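Local atomic coordinates of member of DUF4221 family (Bacteroides vulgatus, PDB entry 3S9J), a protein that is of unknown function but folds as a six-bladed beta-propeller and is probably made as a membrane-attached lipoprotein. Residues Ser132-Pro137 with Phe146-Ile151; Ile151-Pro154 with Glu159-Pro162; Phe167-Leu172 with Glu176-Pro181; Ile182-Ile187 with Gly197-Ser202; Leu222-Thr225 with Ile231-Tyr234. All coordinates share one frame; numbering follows the deposited sequence.

Contact 1: Ser132-Pro137 with Phe146-Ile151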
# COMPACT_ATOMS: atom_id res chain seq x y z
N SER A 132 -0.13 1.55 -3.50
CA SER A 132 -1.34 1.48 -2.70
C SER A 132 -1.97 0.10 -2.75
O SER A 132 -2.88 -0.16 -1.98
CB SER A 132 -2.36 2.54 -3.19
OG SER A 132 -2.47 2.47 -4.62
N TYR A 133 -1.52 -0.77 -3.64
CA TYR A 133 -2.24 -2.05 -3.87
C TYR A 133 -2.23 -2.83 -2.55
O TYR A 133 -3.25 -3.39 -2.15
CB TYR A 133 -1.54 -2.83 -4.98
CG TYR A 133 -2.38 -3.87 -5.67
CD1 TYR A 133 -3.54 -3.51 -6.38
CD2 TYR A 133 -1.96 -5.19 -5.72
CE1 TYR A 133 -4.29 -4.46 -7.09
CE2 TYR A 133 -2.72 -6.16 -6.43
CZ TYR A 133 -3.87 -5.77 -7.11
OH TYR A 133 -4.63 -6.71 -7.80
N TYR A 134 -1.09 -2.78 -1.85
CA TYR A 134 -1.08 -2.75 -0.38
C TYR A 134 -0.51 -1.39 -0.00
O TYR A 134 0.38 -0.87 -0.67
CB TYR A 134 -0.28 -3.90 0.24
CG TYR A 134 1.19 -3.93 -0.18
CD1 TYR A 134 1.59 -4.55 -1.35
CD2 TYR A 134 2.16 -3.39 0.63
CE1 TYR A 134 2.95 -4.59 -1.74
CE2 TYR A 134 3.50 -3.44 0.26
CZ TYR A 134 3.89 -4.02 -0.90
OH TYR A 134 5.24 -4.00 -1.20
N ASN A 135 -1.00 -0.82 1.08
CA ASN A 135 -0.58 0.52 1.42
C ASN A 135 0.94 0.51 1.75
O ASN A 135 1.38 -0.11 2.73
CB ASN A 135 -1.39 1.08 2.58
CG ASN A 135 -1.22 2.59 2.72
OD1 ASN A 135 -1.04 3.28 1.72
ND2 ASN A 135 -1.24 3.09 3.95
N ALA A 136 1.70 1.21 0.91
CA ALA A 136 3.15 1.32 1.05
C ALA A 136 3.57 2.69 0.47
O ALA A 136 4.12 2.78 -0.61
CB ALA A 136 3.82 0.21 0.31
N PRO A 137 3.26 3.76 1.19
CA PRO A 137 3.26 5.09 0.58
C PRO A 137 4.64 5.73 0.44
O PRO A 137 4.73 6.80 -0.16
CB PRO A 137 2.43 5.92 1.56
CG PRO A 137 2.66 5.23 2.88
CD PRO A 137 2.65 3.79 2.54
N PHE A 146 12.12 7.25 2.20
CA PHE A 146 12.21 5.99 2.91
C PHE A 146 11.29 5.01 2.26
O PHE A 146 10.12 5.33 1.99
CB PHE A 146 11.77 6.17 4.34
CG PHE A 146 12.75 6.92 5.17
CD1 PHE A 146 12.94 8.30 5.00
CD2 PHE A 146 13.48 6.26 6.17
CE1 PHE A 146 13.84 8.98 5.80
CE2 PHE A 146 14.38 6.96 6.96
CZ PHE A 146 14.56 8.31 6.77
N LEU A 147 11.81 3.81 2.02
CA LEU A 147 11.18 2.74 1.23
C LEU A 147 11.32 1.40 1.96
O LEU A 147 12.35 1.16 2.56
CB LEU A 147 11.93 2.53 -0.11
CG LEU A 147 11.85 3.51 -1.29
CD1 LEU A 147 11.73 2.74 -2.58
CD2 LEU A 147 10.70 4.46 -1.17
N ARG A 148 10.35 0.51 1.79
CA ARG A 148 10.49 -0.86 2.25
C ARG A 148 11.64 -1.54 1.56
O ARG A 148 11.91 -1.30 0.37
CB ARG A 148 9.18 -1.63 1.96
CG ARG A 148 9.24 -3.12 2.10
CD ARG A 148 7.83 -3.72 2.02
NE ARG A 148 7.88 -5.16 1.89
CZ ARG A 148 8.00 -5.85 0.76
NH1 ARG A 148 8.09 -5.24 -0.42
NH2 ARG A 148 8.04 -7.18 0.82
N GLN A 149 12.29 -2.45 2.28
CA GLN A 149 13.30 -3.30 1.70
C GLN A 149 12.94 -4.79 1.91
O GLN A 149 12.39 -5.16 2.95
CB GLN A 149 14.66 -2.98 2.30
CG GLN A 149 15.15 -1.62 1.83
CD GLN A 149 15.58 -1.63 0.39
OE1 GLN A 149 16.68 -2.11 0.06
NE2 GLN A 149 14.75 -1.11 -0.48
N GLU A 150 13.24 -5.58 0.88
CA GLU A 150 12.98 -7.02 0.92
C GLU A 150 14.25 -7.77 1.39
O GLU A 150 15.30 -7.15 1.64
CB GLU A 150 12.46 -7.50 -0.46
CG GLU A 150 11.05 -6.94 -0.83
CD GLU A 150 10.48 -7.50 -2.13
OE1 GLU A 150 11.13 -8.39 -2.70
OE2 GLU A 150 9.39 -7.06 -2.60
N ILE A 151 14.15 -9.09 1.56
CA ILE A 151 15.30 -9.89 2.00
C ILE A 151 16.44 -9.97 0.96
O ILE A 151 16.20 -9.91 -0.23
CB ILE A 151 14.86 -11.32 2.42
CG1 ILE A 151 14.23 -12.05 1.24
CG2 ILE A 151 13.89 -11.22 3.60
CD1 ILE A 151 13.88 -13.51 1.49
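Y134 and R148 carry this contact by themselves, the hydroxyl of one side chain reaching the guanidinium group of the other. Along S132-P137 the chain is held from outside before that point: S132 OG is hydrogen-bonded to the backbone N of M31, and Y133 O accepts from W268 NE1. Y134 follows, with CG tucked between its backbone N and carbonyl carbon (chi1 59°), a rotation that swings the ring out toward 146-151. Its OH stops 3.2 Å from R148 NH1, but the angle is too poor for a hydrogen bond, so the approach is a polar contact without directional bonding. R148 comes to it as a straight rod, extended from CG to NE, and crosses the tyrosine at about a right angle, with the ring and guanidinium planes 83° apart. On the arginine's own segment, NH1 also lies 3.1 Å from E150 OE2 in a salt bridge, tentative because E150 was modelled in two conformers. N135 then returns the chain to the neighbouring sheets, its ND2 donating to I270 O and its O accepting from S202 OG. A glycerol and a formate lie beside the two side chains, probably from the crystallisation liquor. Loop tyrosine and strand arginine meet about 6 Å from the centre of the chain, consistent with the central region round which the blades of a beta-propeller are arranged.

Contact 2: Ile151-Pro154 with Glu159-Pro162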
# COMPACT_ATOMS: atom_id res chain seq x y z
N ILE A 151 14.15 -9.09 1.56
CA ILE A 151 15.30 -9.89 2.00
C ILE A 151 16.44 -9.97 0.96
O ILE A 151 16.20 -9.91 -0.23
CB ILE A 151 14.86 -11.32 2.42
CG1 ILE A 151 14.23 -12.05 1.24
CG2 ILE A 151 13.89 -11.22 3.60
CD1 ILE A 151 13.88 -13.51 1.49
N LEU A 152 17.68 -10.10 1.42
CA LEU A 152 18.85 -9.98 0.54
C LEU A 152 19.45 -11.33 0.16
O LEU A 152 20.49 -11.40 -0.50
CB LEU A 152 19.92 -9.09 1.19
CG LEU A 152 19.60 -7.59 1.25
CD1 LEU A 152 20.81 -6.84 1.86
CD2 LEU A 152 19.20 -7.01 -0.14
N LYS A 153 18.79 -12.40 0.57
CA LYS A 153 19.24 -13.74 0.20
C LYS A 153 18.05 -14.66 0.26
O LYS A 153 17.20 -14.51 1.13
CB LYS A 153 20.37 -14.20 1.11
CG LYS A 153 19.99 -14.50 2.55
CD LYS A 153 21.17 -15.11 3.25
CE LYS A 153 20.80 -15.75 4.57
NZ LYS A 153 21.73 -16.86 4.95
N PRO A 154 17.98 -15.63 -0.67
CA PRO A 154 16.80 -16.45 -0.80
C PRO A 154 16.58 -17.45 0.36
O PRO A 154 15.42 -17.78 0.66
CB PRO A 154 17.04 -17.19 -2.11
CG PRO A 154 18.51 -17.32 -2.20
CD PRO A 154 19.06 -16.07 -1.57
N GLU A 159 18.06 -16.70 12.26
CA GLU A 159 19.00 -15.70 12.74
C GLU A 159 19.10 -14.50 11.82
O GLU A 159 19.53 -13.44 12.25
CB GLU A 159 20.40 -16.30 12.89
CG GLU A 159 20.55 -17.29 14.03
CD GLU A 159 19.98 -18.68 13.71
OE1 GLU A 159 19.80 -19.00 12.51
OE2 GLU A 159 19.75 -19.45 14.68
N ASP A 160 18.75 -14.68 10.55
CA ASP A 160 18.91 -13.63 9.57
C ASP A 160 17.87 -12.52 9.70
O ASP A 160 18.17 -11.39 9.41
CB ASP A 160 18.88 -14.21 8.16
CG ASP A 160 20.04 -15.15 7.91
OD1 ASP A 160 21.15 -14.79 8.31
OD2 ASP A 160 19.84 -16.23 7.31
N TRP A 161 16.64 -12.86 10.11
CA TRP A 161 15.55 -11.87 10.14
C TRP A 161 15.91 -10.60 10.95
O TRP A 161 15.79 -9.48 10.42
CB TRP A 161 14.20 -12.49 10.57
CG TRP A 161 13.75 -13.53 9.56
CD1 TRP A 161 14.00 -14.88 9.60
CD2 TRP A 161 13.10 -13.29 8.31
NE1 TRP A 161 13.50 -15.50 8.48
CE2 TRP A 161 12.95 -14.54 7.66
CE3 TRP A 161 12.63 -12.14 7.66
CZ2 TRP A 161 12.32 -14.67 6.43
CZ3 TRP A 161 12.01 -12.26 6.43
CH2 TRP A 161 11.87 -13.52 5.82
N PRO A 162 16.39 -10.76 12.20
CA PRO A 162 16.74 -9.57 13.00
C PRO A 162 17.99 -8.83 12.54
O PRO A 162 18.31 -7.78 13.10
CB PRO A 162 16.96 -10.13 14.41
CG PRO A 162 16.51 -11.50 14.41
CD PRO A 162 16.45 -11.99 13.00
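I151 with W161, and K153 with D160, close the long connection between strands 144-148 and 165-171, which are adjacent antiparallel strands of one propeller blade. Between I151-P154 and E159-P162 the touching is done by side chains, one pair apolar and one charged. In the apolar pair the gamma-branch methyl CG2 of I151 does the touching, 3.6 Å from W161 CZ3 on the six-membered ring of the indole. It comes in at a slant, lying neither squarely over the ring nor in its plane. In the charged pair K153 NZ stands 3.1 Å from D160 OD2 as a salt bridge, a pairing of charges rather than a straight directional bond. The lysine CG sits between its own backbone N and carbonyl carbon (chi1 69°), and from there the chain runs out extended beyond CG, meeting the aspartate at about a right angle.

The next shell explains why these groups stand where they do. D160 is gripped at both oxygens by residues close by in the chain: OD2 takes the backbone N-H of K157, and OD1 pairs with R163 in a second salt bridge. With the carboxylate facing two cations and an amide, its ionised form is probably stabilised. The indole of W161, which lies on a 3-10 segment, is met by the rings of F188 and Y199 and by the side chains of I195 and M156, so the I151 methyl is one of several groups packed about it. Farther round the ring, W161 CH2 lies 3.8 Å from the same I151 CG2.

Contact 3: Phe167-Leu172 with Glu176-Pro181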
# COMPACT_ATOMS: atom_id res chain seq x y z
N PHE A 167 13.75 -1.11 6.08
CA PHE A 167 13.71 0.12 5.33
C PHE A 167 15.10 0.59 4.94
O PHE A 167 16.09 0.27 5.61
CB PHE A 167 13.06 1.22 6.17
CG PHE A 167 11.59 1.02 6.36
CD1 PHE A 167 10.68 1.55 5.43
CD2 PHE A 167 11.10 0.31 7.44
CE1 PHE A 167 9.32 1.37 5.61
CE2 PHE A 167 9.74 0.12 7.60
CZ PHE A 167 8.86 0.65 6.69
N ALA A 168 15.15 1.35 3.86
CA ALA A 168 16.33 2.10 3.45
C ALA A 168 15.85 3.46 3.02
O ALA A 168 14.68 3.62 2.69
CB ALA A 168 17.05 1.42 2.33
N SER A 169 16.74 4.45 3.06
CA SER A 169 16.39 5.79 2.59
C SER A 169 17.38 6.23 1.54
O SER A 169 18.50 5.73 1.49
CB SER A 169 16.36 6.80 3.73
OG SER A 169 17.68 7.06 4.22
N GLN A 170 16.95 7.14 0.68
CA GLN A 170 17.83 7.77 -0.28
C GLN A 170 17.74 9.27 -0.16
O GLN A 170 16.65 9.85 -0.13
CB GLN A 170 17.47 7.32 -1.71
CG GLN A 170 18.42 7.91 -2.74
CD GLN A 170 18.35 7.23 -4.06
OE1 GLN A 170 17.25 6.98 -4.59
NE2 GLN A 170 19.51 6.94 -4.63
N ASP A 171 18.90 9.92 -0.09
CA ASP A 171 18.97 11.35 0.06
C ASP A 171 18.64 11.96 -1.29
O ASP A 171 19.29 11.65 -2.29
CB ASP A 171 20.36 11.74 0.54
CG ASP A 171 20.46 13.19 0.91
OD1 ASP A 171 20.37 14.02 -0.00
OD2 ASP A 171 20.55 13.51 2.10
N LEU A 172 17.67 12.86 -1.33
CA LEU A 172 17.22 13.45 -2.59
C LEU A 172 18.17 14.54 -3.12
O LEU A 172 18.02 15.01 -4.24
CB LEU A 172 15.80 13.98 -2.42
CG LEU A 172 14.75 12.90 -2.09
CD1 LEU A 172 13.43 13.55 -1.67
CD2 LEU A 172 14.57 11.93 -3.27
N GLU A 176 22.73 9.37 -1.79
CA GLU A 176 23.27 8.38 -0.86
C GLU A 176 22.13 7.53 -0.29
O GLU A 176 21.15 8.06 0.18
CB GLU A 176 24.06 9.04 0.27
CG GLU A 176 24.62 8.05 1.26
CD GLU A 176 25.57 8.66 2.27
OE1 GLU A 176 26.02 9.81 2.07
OE2 GLU A 176 25.91 7.98 3.28
N VAL A 177 22.32 6.22 -0.32
CA VAL A 177 21.37 5.27 0.29
C VAL A 177 21.90 4.88 1.67
O VAL A 177 23.10 4.64 1.84
CB VAL A 177 21.16 4.04 -0.61
CG1 VAL A 177 20.32 2.96 0.14
CG2 VAL A 177 20.46 4.44 -1.94
N LYS A 178 21.02 4.88 2.67
CA LYS A 178 21.33 4.46 4.02
C LYS A 178 20.39 3.34 4.43
O LYS A 178 19.20 3.38 4.11
CB LYS A 178 21.14 5.59 5.02
CG LYS A 178 21.92 6.84 4.75
CD LYS A 178 21.75 7.83 5.88
CE LYS A 178 21.83 9.28 5.37
NZ LYS A 178 20.50 9.85 5.06
N TRP A 179 20.91 2.35 5.13
CA TRP A 179 20.05 1.33 5.74
C TRP A 179 19.51 1.94 7.03
O TRP A 179 20.25 2.57 7.78
CB TRP A 179 20.85 0.10 6.16
CG TRP A 179 21.39 -0.79 5.10
CD1 TRP A 179 22.71 -1.10 4.89
CD2 TRP A 179 20.64 -1.55 4.15
NE1 TRP A 179 22.83 -1.99 3.86
CE2 TRP A 179 21.58 -2.29 3.39
CE3 TRP A 179 19.27 -1.69 3.88
CZ2 TRP A 179 21.19 -3.15 2.36
CZ3 TRP A 179 18.89 -2.53 2.86
CH2 TRP A 179 19.85 -3.26 2.11
N ILE A 180 18.24 1.73 7.30
CA ILE A 180 17.59 2.27 8.48
C ILE A 180 17.56 1.15 9.53
O ILE A 180 17.22 0.03 9.18
CB ILE A 180 16.18 2.75 8.15
CG1 ILE A 180 16.23 3.74 6.97
CG2 ILE A 180 15.54 3.40 9.38
CD1 ILE A 180 17.19 4.93 7.17
N PRO A 181 17.96 1.44 10.78
CA PRO A 181 18.10 0.35 11.77
C PRO A 181 16.76 -0.12 12.39
O PRO A 181 16.56 -0.09 13.62
CB PRO A 181 19.07 0.95 12.79
CG PRO A 181 18.77 2.41 12.75
CD PRO A 181 18.48 2.72 11.31
O HOH W 1 19.73 8.41 2.71
O HOH W 2 17.99 8.85 6.29
O HOH W 3 21.41 12.35 4.32
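S169 carries OG between its backbone N and carbonyl carbon (chi1 70°), while K178, the residue paired with it, bends at its last two torsions (chi3 -149°, chi4 94°) and curls its ammonium back toward that hydroxyl. The two do not bond directly; water fills the step. Water 1 and water 2 each hydrogen-bond both S169 OG and K178 NZ, and water 3 joins K178 NZ to D171 OD2 at 2.8 Å and 2.6 Å. D171 OD1 is meanwhile taken by the backbone N-H groups of R173 and T174 in the turn.

Beneath this solvent net lies a regular antiparallel hairpin. S169 and K178 form a hydrogen-bonded pair with 2.9 Å each for S169 N to K178 O and K178 N to S169 O, and D171 N adds a bond to E176 O. Where A168, Q170, V177 and W179 share a face, the strands meet mainly through carbon: A168 CB lies 4.1 Å from W179 CE3. F167 and I180 pack on the other face, CB to CB 4.0 Å. Apolar packing thus serves both faces, while toward the turn the lysine ammonium is linked through water to serine hydroxyl and aspartate carboxylate, which would probably ease its charge.

Contact 4: Ile182-Ile187 with Gly197-Ser202. With FMT (formic acid), chain F.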
# COMPACT_ATOMS: atom_id res chain seq x y z
N ILE A 182 15.86 -0.54 11.50
CA ILE A 182 14.58 -1.14 11.82
C ILE A 182 14.63 -2.48 11.12
O ILE A 182 14.72 -2.53 9.89
CB ILE A 182 13.41 -0.33 11.27
CG1 ILE A 182 13.35 1.06 11.91
CG2 ILE A 182 12.04 -1.07 11.49
CD1 ILE A 182 12.33 1.97 11.16
N PHE A 183 14.61 -3.55 11.91
CA PHE A 183 14.89 -4.89 11.42
C PHE A 183 13.62 -5.76 11.42
O PHE A 183 12.68 -5.51 12.17
CB PHE A 183 15.96 -5.52 12.29
CG PHE A 183 17.29 -4.80 12.21
CD1 PHE A 183 18.16 -5.06 11.16
CD2 PHE A 183 17.62 -3.82 13.14
CE1 PHE A 183 19.37 -4.38 11.06
CE2 PHE A 183 18.84 -3.15 13.04
CZ PHE A 183 19.70 -3.43 12.00
N TYR A 184 13.62 -6.78 10.59
CA TYR A 184 12.50 -7.71 10.58
C TYR A 184 12.41 -8.40 11.94
O TYR A 184 13.42 -8.70 12.56
CB TYR A 184 12.67 -8.76 9.48
CG TYR A 184 12.26 -8.31 8.13
CD1 TYR A 184 13.12 -7.57 7.32
CD2 TYR A 184 10.99 -8.61 7.64
CE1 TYR A 184 12.72 -7.13 6.03
CE2 TYR A 184 10.60 -8.18 6.37
CZ TYR A 184 11.46 -7.46 5.56
OH TYR A 184 11.05 -7.06 4.30
N PRO A 185 11.20 -8.59 12.44
CA PRO A 185 11.01 -9.19 13.75
C PRO A 185 11.27 -10.71 13.69
O PRO A 185 11.15 -11.32 12.61
CB PRO A 185 9.55 -8.89 14.07
CG PRO A 185 8.88 -8.76 12.75
CD PRO A 185 9.92 -8.18 11.83
N PRO A 186 11.65 -11.31 14.83
CA PRO A 186 11.99 -12.75 14.86
C PRO A 186 10.74 -13.62 14.96
O PRO A 186 10.60 -14.40 15.91
CB PRO A 186 12.85 -12.86 16.12
CG PRO A 186 12.27 -11.83 17.04
CD PRO A 186 11.90 -10.66 16.13
N ILE A 187 9.86 -13.49 13.97
CA ILE A 187 8.57 -14.20 13.97
C ILE A 187 8.44 -15.16 12.79
O ILE A 187 7.34 -15.63 12.52
CB ILE A 187 7.37 -13.20 13.99
CG1 ILE A 187 7.33 -12.34 12.71
CG2 ILE A 187 7.43 -12.33 15.23
CD1 ILE A 187 6.21 -11.27 12.69
N GLY A 197 6.73 -16.45 -0.34
CA GLY A 197 6.15 -15.18 0.17
C GLY A 197 5.88 -15.37 1.65
O GLY A 197 6.38 -16.33 2.24
N GLY A 198 5.07 -14.50 2.25
CA GLY A 198 4.65 -14.69 3.64
C GLY A 198 5.22 -13.66 4.61
O GLY A 198 4.79 -13.57 5.75
N TYR A 199 6.19 -12.86 4.15
CA TYR A 199 6.85 -11.90 5.04
C TYR A 199 6.53 -10.45 4.67
O TYR A 199 7.18 -9.53 5.12
CB TYR A 199 8.37 -12.11 5.09
CG TYR A 199 9.08 -11.95 3.78
CD1 TYR A 199 9.20 -13.02 2.90
CD2 TYR A 199 9.65 -10.74 3.42
CE1 TYR A 199 9.85 -12.89 1.69
CE2 TYR A 199 10.30 -10.60 2.19
CZ TYR A 199 10.39 -11.69 1.33
OH TYR A 199 11.03 -11.60 0.12
N GLY A 200 5.46 -10.26 3.91
CA GLY A 200 5.05 -8.94 3.50
C GLY A 200 4.51 -8.11 4.64
O GLY A 200 3.99 -8.65 5.65
N PHE A 201 4.58 -6.80 4.45
CA PHE A 201 3.94 -5.87 5.37
C PHE A 201 3.46 -4.63 4.67
O PHE A 201 4.00 -4.26 3.63
CB PHE A 201 4.85 -5.47 6.54
CG PHE A 201 6.08 -4.68 6.15
CD1 PHE A 201 7.26 -5.31 5.80
CD2 PHE A 201 6.07 -3.29 6.24
CE1 PHE A 201 8.41 -4.58 5.51
CE2 PHE A 201 7.22 -2.55 5.94
CZ PHE A 201 8.37 -3.19 5.56
N SER A 202 2.45 -4.00 5.26
CA SER A 202 1.98 -2.69 4.87
C SER A 202 2.47 -1.70 5.91
O SER A 202 2.79 -2.07 7.04
CB SER A 202 0.44 -2.71 4.77
OG SER A 202 -0.14 -1.42 4.54
C FMT F . 3.26 -11.74 1.45
O1 FMT F . 3.83 -12.44 0.62
O2 FMT F . 3.37 -11.91 2.66
O HOH W 4 8.35 -7.53 3.54
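Y184 pushes its phenol between Y199 and F201, and the three rings are turned differently against one another. Toward Y199 the two side chains cross obliquely, Y184 CE2 coming 4.0 Å from Y199 CD2. The carbonyl of the same residue lies at the edge of the Y184 ring, in its plane, with Y199 O 3.9 Å from CE2. Toward F201 the crossing is close to a right angle: Y184 OH lies in the plane of the phenylalanine ring, 3.8 Å from its edge atom CE1. F201 is placed for this by a chi1 of 66°, which sets CG between the backbone N and the carbonyl carbon.

The hydroxyl is held by polar partners too. Water 4 donates to Y184 OH and to Y199 O, at 2.8 Å each, while the hydroxyl is hydrogen-bonded to Q149 O. A phenylalanine in place of Y184 would probably leave Q149 O without that partner and water 4 with one fewer acceptor. Beyond Y199, a formate, probably from the crystallisation liquor, accepts from G198 N to O1 at 2.9 Å and from G200 N to O2 at 2.9 Å. In the fold, Y184 follows strand 177-183 and leans on M166 of strand 165-171, whereas F201 opens strand 201-206 and packs on C214 of strand 211-216, so the contact bridges two successive propeller blades.

Contact 5: Leu222-Thr225 with Ile231-Tyr234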
# COMPACT_ATOMS: atom_id res chain seq x y z
N LEU A 222 0.72 -4.73 15.44
CA LEU A 222 1.36 -3.62 14.71
C LEU A 222 2.66 -3.20 15.40
O LEU A 222 2.76 -3.19 16.62
CB LEU A 222 0.44 -2.41 14.66
CG LEU A 222 -0.87 -2.54 13.91
CD1 LEU A 222 -1.71 -1.26 14.12
CD2 LEU A 222 -0.59 -2.82 12.40
N MSE A 223 3.62 -2.79 14.57
CA MSE A 223 4.92 -2.32 15.01
C MSE A 223 4.94 -0.82 14.82
O MSE A 223 4.55 -0.31 13.76
CB MSE A 223 5.97 -2.96 14.11
CG MSE A 223 7.37 -2.85 14.58
SE MSE A 223 8.54 -3.35 13.12
CE MSE A 223 8.72 -1.59 12.38
N VAL A 224 5.38 -0.10 15.85
CA VAL A 224 5.37 1.36 15.83
C VAL A 224 6.72 1.90 16.30
O VAL A 224 7.31 1.39 17.24
CB VAL A 224 4.25 1.93 16.73
CG1 VAL A 224 4.28 3.49 16.77
CG2 VAL A 224 2.89 1.37 16.33
N THR A 225 7.20 2.94 15.63
CA THR A 225 8.40 3.63 16.07
C THR A 225 8.31 5.12 15.77
O THR A 225 7.82 5.51 14.72
CB THR A 225 9.70 3.05 15.43
OG1 THR A 225 10.85 3.75 15.95
CG2 THR A 225 9.68 3.14 13.96
N ILE A 231 11.23 0.31 18.90
CA ILE A 231 10.00 -0.32 18.48
C ILE A 231 9.05 -0.60 19.64
O ILE A 231 9.48 -1.02 20.73
CB ILE A 231 10.33 -1.69 17.82
CG1 ILE A 231 11.29 -1.52 16.64
CG2 ILE A 231 9.07 -2.39 17.37
CD1 ILE A 231 10.93 -0.43 15.73
N ARG A 232 7.76 -0.37 19.39
CA ARG A 232 6.67 -0.76 20.29
C ARG A 232 5.67 -1.61 19.51
O ARG A 232 5.49 -1.42 18.30
CB ARG A 232 5.94 0.48 20.84
CG ARG A 232 6.79 1.34 21.73
CD ARG A 232 5.96 2.44 22.41
NE ARG A 232 5.19 3.32 21.51
CZ ARG A 232 5.71 4.23 20.69
NH1 ARG A 232 7.03 4.38 20.57
NH2 ARG A 232 4.92 5.00 19.96
N TRP A 233 5.01 -2.53 20.20
CA TRP A 233 4.05 -3.42 19.55
C TRP A 233 2.68 -3.24 20.18
O TRP A 233 2.57 -3.11 21.40
CB TRP A 233 4.49 -4.88 19.68
CG TRP A 233 5.77 -5.18 18.98
CD1 TRP A 233 7.03 -5.13 19.50
CD2 TRP A 233 5.92 -5.60 17.62
NE1 TRP A 233 7.95 -5.49 18.56
CE2 TRP A 233 7.29 -5.78 17.39
CE3 TRP A 233 5.02 -5.83 16.58
CZ2 TRP A 233 7.79 -6.18 16.15
CZ3 TRP A 233 5.52 -6.24 15.34
CH2 TRP A 233 6.89 -6.41 15.14
N TYR A 234 1.65 -3.23 19.33
CA TYR A 234 0.26 -3.09 19.75
C TYR A 234 -0.60 -4.14 19.09
O TYR A 234 -0.50 -4.38 17.88
CB TYR A 234 -0.29 -1.73 19.39
CG TYR A 234 0.42 -0.58 20.04
CD1 TYR A 234 0.08 -0.17 21.32
CD2 TYR A 234 1.42 0.11 19.37
CE1 TYR A 234 0.73 0.89 21.93
CE2 TYR A 234 2.08 1.18 19.97
CZ TYR A 234 1.73 1.55 21.25
OH TYR A 234 2.35 2.62 21.84
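V224 and R232 form a hydrogen-bonded pair of a beta hairpin made by the last two strands of a four-stranded propeller blade. Four backbone bonds join the strands. V224 N reaches R232 O at 2.8 Å, and R232 N returns to V224 O at 2.8 Å. One pair along, L222 N donates to Y234 O at 2.8 Å and Y234 N to L222 O at 2.9 Å, so these backbone groups of the paired residues are satisfied.

The side-chain polar groups are served from within the hairpin. R232 NE gives its N-H to Y234 OH at 2.9 Å, nearly straight (164°) and in the guanidinium plane, while NH2 makes a salt bridge with D226, fixing the group from two directions. T225 OG1 bonds with H230 O and K229 N in the turn. Beside the arginine, V224 CG2 abuts the edge of the Y234 ring, 3.6 Å from CD2. With an alanine in place of Y234, R232 NE is likely to lose its acceptor, the guanidinium to gain freedom to turn about the D226 bridge, and V224 to lose the ring edge it packs on.

W233 and M223, a selenomethionine, face the other side of the sheet. M223 points CG anti to its backbone N, which lays that methylene over the six-membered ring of W233, with M223 CG 3.8 Å from its centroid and 16° off the normal. The chain then bends, and SE makes a slanting Met-aromatic contact, 4.7 Å from the same W233 centroid and 40° off the normal.

In the fold
The five contacts follow the chain in order through two successive four-stranded propeller blades. Contacts 1, 2 and 3 lie on or beside the blade of strands 139-141, 144-148, 165-171 and 177-183; contact 1 and contact 2 share I151, and their centres are about 17 Å apart. Contact 4 starts on the last strand of that blade and ends on the first of the next, whose outer hairpin is contact 5. It is therefore one junction between the blades: Y199 packs on I151 of contact 1, F201 on F167 of contact 3, and I182 on M223 of contact 5, with centres about 12, 18 and 13 Å away. Hairpins build each blade, and side chains between them join blade to blade.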